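Local coordinates for structural polyprotein, VP1 (Israeli acute paralysis virus, PDB 5CDD) that probably serves as a structural protein of the virus capsid, as one of the jelly-roll-like coat proteins cut from a longer polyprotein, at residues A[141-153]-A[160-172]. Sequence-based numbering, arbitrary orientation.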
loop_
_atom_site.group_PDB
_atom_site.type_symbol
_atom_site.label_atom_id
_atom_site.label_comp_id
_atom_site.label_asym_id
_atom_site.label_seq_id
_atom_site.Cartn_x
_atom_site.Cartn_y
_atom_site.Cartn_z
ATOM N N HIS A 141 7.764 26.579 -25.517
ATOM C CA HIS A 141 8.801 25.632 -25.914
ATOM C C HIS A 141 9.821 25.561 -24.783
ATOM O O HIS A 141 10.638 26.467 -24.610
ATOM C CB HIS A 141 9.460 26.105 -27.215
ATOM C CG HIS A 141 10.417 25.119 -27.814
ATOM N ND1 HIS A 141 11.731 25.014 -27.410
ATOM C CD2 HIS A 141 10.253 24.203 -28.797
ATOM C CE1 HIS A 141 12.335 24.079 -28.121
ATOM N NE2 HIS A 141 11.461 23.571 -28.970
ATOM N N GLU A 142 9.752 24.484 -24.007
ATOM C CA GLU A 142 10.646 24.277 -22.871
ATOM C C GLU A 142 11.726 23.247 -23.187
ATOM O O GLU A 142 11.426 22.105 -23.532
ATOM C CB GLU A 142 9.824 23.827 -21.661
ATOM C CG GLU A 142 8.859 24.889 -21.153
ATOM C CD GLU A 142 7.791 24.328 -20.233
ATOM O OE1 GLU A 142 6.782 23.802 -20.748
ATOM O OE2 GLU A 142 7.960 24.403 -18.997
ATOM N N VAL A 143 12.985 23.654 -23.059
ATOM C CA VAL A 143 14.106 22.768 -23.354
ATOM C C VAL A 143 15.262 22.958 -22.365
ATOM O O VAL A 143 15.459 24.046 -21.825
ATOM C CB VAL A 143 14.611 23.007 -24.802
ATOM C CG1 VAL A 143 15.111 24.434 -24.950
ATOM C CG2 VAL A 143 15.700 22.010 -25.154
ATOM N N GLU A 144 16.020 21.891 -22.132
ATOM C CA GLU A 144 17.143 21.942 -21.204
ATOM C C GLU A 144 18.453 21.541 -21.871
ATOM O O GLU A 144 18.498 20.595 -22.658
ATOM C CB GLU A 144 16.890 21.013 -20.020
ATOM C CG GLU A 144 17.946 21.099 -18.936
ATOM C CD GLU A 144 17.789 20.014 -17.894
ATOM O OE1 GLU A 144 16.643 19.764 -17.462
ATOM O OE2 GLU A 144 18.813 19.417 -17.501
ATOM N N VAL A 145 19.519 22.262 -21.541
ATOM C CA VAL A 145 20.838 21.988 -22.093
ATOM C C VAL A 145 21.719 21.368 -21.013
ATOM O O VAL A 145 22.066 22.024 -20.033
ATOM C CB VAL A 145 21.506 23.282 -22.597
ATOM C CG1 VAL A 145 22.891 22.980 -23.135
ATOM C CG2 VAL A 145 20.646 23.921 -23.670
ATOM N N PRO A 146 22.083 20.086 -21.173
ATOM C CA PRO A 146 22.929 19.404 -20.190
ATOM C C PRO A 146 24.296 20.069 -20.116
ATOM O O PRO A 146 24.647 20.874 -20.979
ATOM C CB PRO A 146 23.025 17.983 -20.740
ATOM C CG PRO A 146 21.767 17.828 -21.525
ATOM C CD PRO A 146 21.665 19.152 -22.231
ATOM N N PHE A 147 25.070 19.739 -19.089
ATOM C CA PHE A 147 26.399 20.311 -18.965
ATOM C C PHE A 147 27.427 19.344 -19.534
ATOM O O PHE A 147 28.022 18.553 -18.803
ATOM C CB PHE A 147 26.739 20.617 -17.505
ATOM C CG PHE A 147 28.055 21.337 -17.326
ATOM C CD1 PHE A 147 28.262 22.591 -17.900
ATOM C CD2 PHE A 147 29.082 20.767 -16.579
ATOM C CE1 PHE A 147 29.474 23.268 -17.731
ATOM C CE2 PHE A 147 30.297 21.437 -16.406
ATOM C CZ PHE A 147 30.491 22.690 -16.982
ATOM N N TYR A 148 27.603 19.392 -20.850
ATOM C CA TYR A 148 28.588 18.558 -21.526
ATOM C C TYR A 148 29.799 19.473 -21.645
ATOM O O TYR A 148 29.831 20.352 -22.505
ATOM C CB TYR A 148 28.096 18.165 -22.919
ATOM C CG TYR A 148 26.905 17.230 -22.940
ATOM C CD1 TYR A 148 26.945 16.000 -22.281
ATOM C CD2 TYR A 148 25.760 17.544 -23.677
ATOM C CE1 TYR A 148 25.878 15.104 -22.361
ATOM C CE2 TYR A 148 24.689 16.657 -23.763
ATOM C CZ TYR A 148 24.756 15.437 -23.107
ATOM O OH TYR A 148 23.716 14.544 -23.217
ATOM N N SER A 149 30.790 19.274 -20.781
ATOM C CA SER A 149 31.965 20.135 -20.782
ATOM C C SER A 149 33.308 19.416 -20.712
ATOM O O SER A 149 33.408 18.301 -20.199
ATOM C CB SER A 149 31.858 21.119 -19.613
ATOM O OG SER A 149 33.019 21.920 -19.490
ATOM N N GLN A 150 34.338 20.075 -21.234
ATOM C CA GLN A 150 35.694 19.540 -21.214
ATOM C C GLN A 150 36.351 19.911 -19.884
ATOM O O GLN A 150 37.406 19.382 -19.534
ATOM C CB GLN A 150 36.521 20.132 -22.358
ATOM C CG GLN A 150 36.101 19.699 -23.748
ATOM C CD GLN A 150 36.988 20.298 -24.826
ATOM O OE1 GLN A 150 36.944 21.499 -25.088
ATOM N NE2 GLN A 150 37.811 19.461 -25.448
ATOM N N TYR A 151 35.715 20.827 -19.156
ATOM C CA TYR A 151 36.217 21.298 -17.868
ATOM C C TYR A 151 35.131 21.226 -16.799
ATOM O O TYR A 151 33.943 21.316 -17.105
ATOM C CB TYR A 151 36.690 22.742 -17.991
ATOM C CG TYR A 151 37.746 22.957 -19.046
ATOM C CD1 TYR A 151 39.037 22.458 -18.880
ATOM C CD2 TYR A 151 37.461 23.676 -20.206
ATOM C CE1 TYR A 151 40.020 22.673 -19.841
ATOM C CE2 TYR A 151 38.436 23.897 -21.173
ATOM C CZ TYR A 151 39.713 23.395 -20.983
ATOM O OH TYR A 151 40.685 23.624 -21.931
ATOM N N ARG A 152 35.546 21.079 -15.544
ATOM C CA ARG A 152 34.605 20.996 -14.432
ATOM C C ARG A 152 33.909 22.325 -14.119
ATOM O O ARG A 152 32.886 22.346 -13.431
ATOM C CB ARG A 152 35.319 20.477 -13.185
ATOM C CG ARG A 152 36.484 21.327 -12.719
ATOM C CD ARG A 152 37.177 20.641 -11.566
ATOM N NE ARG A 152 37.714 19.348 -11.976
ATOM C CZ ARG A 152 38.019 18.366 -11.136
ATOM N NH1 ARG A 152 37.837 18.528 -9.832
ATOM N NH2 ARG A 152 38.507 17.223 -11.600
ATOM N N LYS A 153 34.469 23.426 -14.615
ATOM C CA LYS A 153 33.891 24.752 -14.417
ATOM C C LYS A 153 34.399 25.704 -15.495
ATOM O O LYS A 153 35.495 25.527 -16.027
ATOM C CB LYS A 153 34.220 25.299 -13.019
ATOM C CG LYS A 153 35.695 25.516 -12.721
ATOM C CD LYS A 153 35.854 26.178 -11.353
ATOM C CE LYS A 153 37.309 26.304 -10.920
ATOM N NZ LYS A 153 37.943 24.985 -10.648
ATOM N N SER A 160 37.780 33.163 -23.737
ATOM C CA SER A 160 38.475 32.073 -24.417
ATOM C C SER A 160 37.634 30.814 -24.626
ATOM O O SER A 160 38.068 29.885 -25.310
ATOM C CB SER A 160 39.747 31.703 -23.647
ATOM O OG SER A 160 39.441 31.190 -22.361
ATOM N N ASP A 161 36.439 30.778 -24.043
ATOM C CA ASP A 161 35.568 29.614 -24.189
ATOM C C ASP A 161 35.148 29.440 -25.642
ATOM O O ASP A 161 34.293 30.170 -26.144
ATOM C CB ASP A 161 34.311 29.762 -23.326
ATOM C CG ASP A 161 33.473 28.488 -23.285
ATOM O OD1 ASP A 161 33.290 27.841 -24.340
ATOM O OD2 ASP A 161 32.986 28.138 -22.193
ATOM N N LYS A 162 35.753 28.473 -26.320
ATOM C CA LYS A 162 35.413 28.209 -27.709
ATOM C C LYS A 162 35.030 26.752 -27.889
ATOM O O LYS A 162 35.851 25.927 -28.288
ATOM C CB LYS A 162 36.588 28.547 -28.627
ATOM C CG LYS A 162 36.348 28.211 -30.100
ATOM C CD LYS A 162 35.270 29.081 -30.734
ATOM C CE LYS A 162 35.040 28.681 -32.184
ATOM N NZ LYS A 162 34.117 29.605 -32.892
ATOM N N GLY A 163 33.774 26.443 -27.588
ATOM C CA GLY A 163 33.294 25.083 -27.729
ATOM C C GLY A 163 33.739 24.164 -26.611
ATOM O O GLY A 163 33.904 22.967 -26.832
ATOM N N TYR A 164 33.940 24.711 -25.414
ATOM C CA TYR A 164 34.359 23.898 -24.274
ATOM C C TYR A 164 33.172 23.134 -23.701
ATOM O O TYR A 164 33.303 21.984 -23.278
ATOM C CB TYR A 164 34.977 24.770 -23.177
ATOM C CG TYR A 164 36.289 25.417 -23.567
ATOM C CD1 TYR A 164 37.183 24.766 -24.420
ATOM C CD2 TYR A 164 36.653 26.668 -23.061
ATOM C CE1 TYR A 164 38.406 25.341 -24.762
ATOM C CE2 TYR A 164 37.876 27.254 -23.396
ATOM C CZ TYR A 164 38.747 26.586 -24.247
ATOM O OH TYR A 164 39.956 27.158 -24.584
ATOM N N ASP A 165 32.016 23.789 -23.687
ATOM C CA ASP A 165 30.790 23.188 -23.189
ATOM C C ASP A 165 29.682 23.375 -24.220
ATOM O O ASP A 165 29.844 24.110 -25.197
ATOM C CB ASP A 165 30.397 23.823 -21.851
ATOM C CG ASP A 165 30.191 25.321 -21.951
ATOM O OD1 ASP A 165 31.058 26.006 -22.533
ATOM O OD2 ASP A 165 29.164 25.813 -21.439
ATOM N N SER A 166 28.559 22.703 -23.995
ATOM C CA SER A 166 27.417 22.764 -24.901
ATOM C C SER A 166 26.531 23.987 -24.717
ATOM O O SER A 166 26.497 24.598 -23.651
ATOM C CB SER A 166 26.576 21.494 -24.749
ATOM O OG SER A 166 26.253 21.275 -23.381
ATOM N N SER A 167 25.817 24.335 -25.780
ATOM C CA SER A 167 24.919 25.479 -25.776
ATOM C C SER A 167 23.667 25.118 -26.574
ATOM O O SER A 167 23.571 24.024 -27.127
ATOM C CB SER A 167 25.617 26.697 -26.392
ATOM O OG SER A 167 24.763 27.825 -26.405
ATOM N N LEU A 168 22.710 26.036 -26.629
ATOM C CA LEU A 168 21.473 25.792 -27.358
ATOM C C LEU A 168 21.427 26.511 -28.708
ATOM O O LEU A 168 22.018 27.578 -28.885
ATOM C CB LEU A 168 20.277 26.240 -26.515
ATOM C CG LEU A 168 18.890 25.987 -27.106
ATOM C CD1 LEU A 168 18.562 24.511 -26.974
ATOM C CD2 LEU A 168 17.851 26.824 -26.380
ATOM N N MET A 169 20.724 25.906 -29.659
ATOM C CA MET A 169 20.553 26.490 -30.981
ATOM C C MET A 169 19.062 26.475 -31.300
ATOM O O MET A 169 18.422 25.428 -31.271
ATOM C CB MET A 169 21.323 25.698 -32.033
ATOM C CG MET A 169 21.192 26.289 -33.423
ATOM S SD MET A 169 22.336 25.570 -34.592
ATOM C CE MET A 169 21.473 24.055 -35.035
ATOM N N TYR A 170 18.522 27.647 -31.610
ATOM C CA TYR A 170 17.102 27.806 -31.897
ATOM C C TYR A 170 16.779 27.767 -33.389
ATOM O O TYR A 170 17.599 28.143 -34.221
ATOM C CB TYR A 170 16.635 29.135 -31.311
ATOM C CG TYR A 170 15.158 29.215 -31.045
ATOM C CD1 TYR A 170 14.579 28.471 -30.022
ATOM C CD2 TYR A 170 14.340 30.052 -31.802
ATOM C CE1 TYR A 170 13.219 28.560 -29.752
ATOM C CE2 TYR A 170 12.979 30.149 -31.544
ATOM C CZ TYR A 170 12.424 29.400 -30.516
ATOM O OH TYR A 170 11.077 29.489 -30.247
ATOM N N PHE A 171 15.574 27.316 -33.722
ATOM C CA PHE A 171 15.154 27.250 -35.114
ATOM C C PHE A 171 13.641 27.184 -35.279
ATOM O O PHE A 171 12.943 26.563 -34.484
ATOM C CB PHE A 171 15.768 26.034 -35.811
ATOM C CG PHE A 171 15.359 25.905 -37.252
ATOM C CD1 PHE A 171 15.986 26.662 -38.236
ATOM C CD2 PHE A 171 14.302 25.076 -37.616
ATOM C CE1 PHE A 171 15.566 26.599 -39.562
ATOM C CE2 PHE A 171 13.872 25.007 -38.942
ATOM C CZ PHE A 171 14.506 25.771 -39.916
ATOM N N SER A 172 13.141 27.829 -36.326
ATOM C CA SER A 172 11.713 27.826 -36.628
ATOM C C SER A 172 11.555 27.985 -38.133
ATOM O O SER A 172 12.369 28.644 -38.777
ATOM C CB SER A 172 11.002 28.974 -35.902
ATOM O OG SER A 172 9.598 28.950 -36.136
#
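Tyr151 and Tyr164 form a T-shaped pair. The edge of Tyr151 points at the face of Tyr164, with CE2 of Tyr151 above the ring centre and 3.6 Å from CG of Tyr164. The planes stand at 84°. Gln150 reaches the rim of the same Tyr164 ring, its OE1 3.3 Å from CD1; that oxygen also accepts a hydrogen bond from Lys215 of a neighbouring structural polyprotein chain.

Backbone bonds join the loop after strand 141-145 to the start of strand 166-172 and the loop before it, around a single bridge between Ser149 and Asp165. Gln150 N donates to Tyr164 O at 3.0 Å. A weak bond runs from Ser166 N to Tyr148 O (3.1 Å); the same oxygen also receives a CA-H...O contact from Asp165. Ser166 OG lies between its own backbone N and carbonyl carbon (chi1 52°), where it accepts a weak bond from Tyr148 N. Ser149 OG reaches forward in its own loop and donates a hydrogen bond to a lone pair of Tyr151 O, 2.6 Å away.

Farther along, the contact is apolar. Val145 CG2 rests on Leu168 CB at 3.7 Å, and Val143 CG1 meets the two Leu168 methyls.

The strands 141-145 and 166-172 belong to different sheets and run roughly antiparallel (152°), as the two facing sheets do in the jelly-roll beta sandwich of this capsid protein family. Strand 141-145 pairs with strand 87-98, whose Tyr94 and Phe96 also touch Leu168. Strand 166-172 lies between strands 61-62 and 110-116. Arg117, just beyond strand 110-116, salt-bridges Asp165.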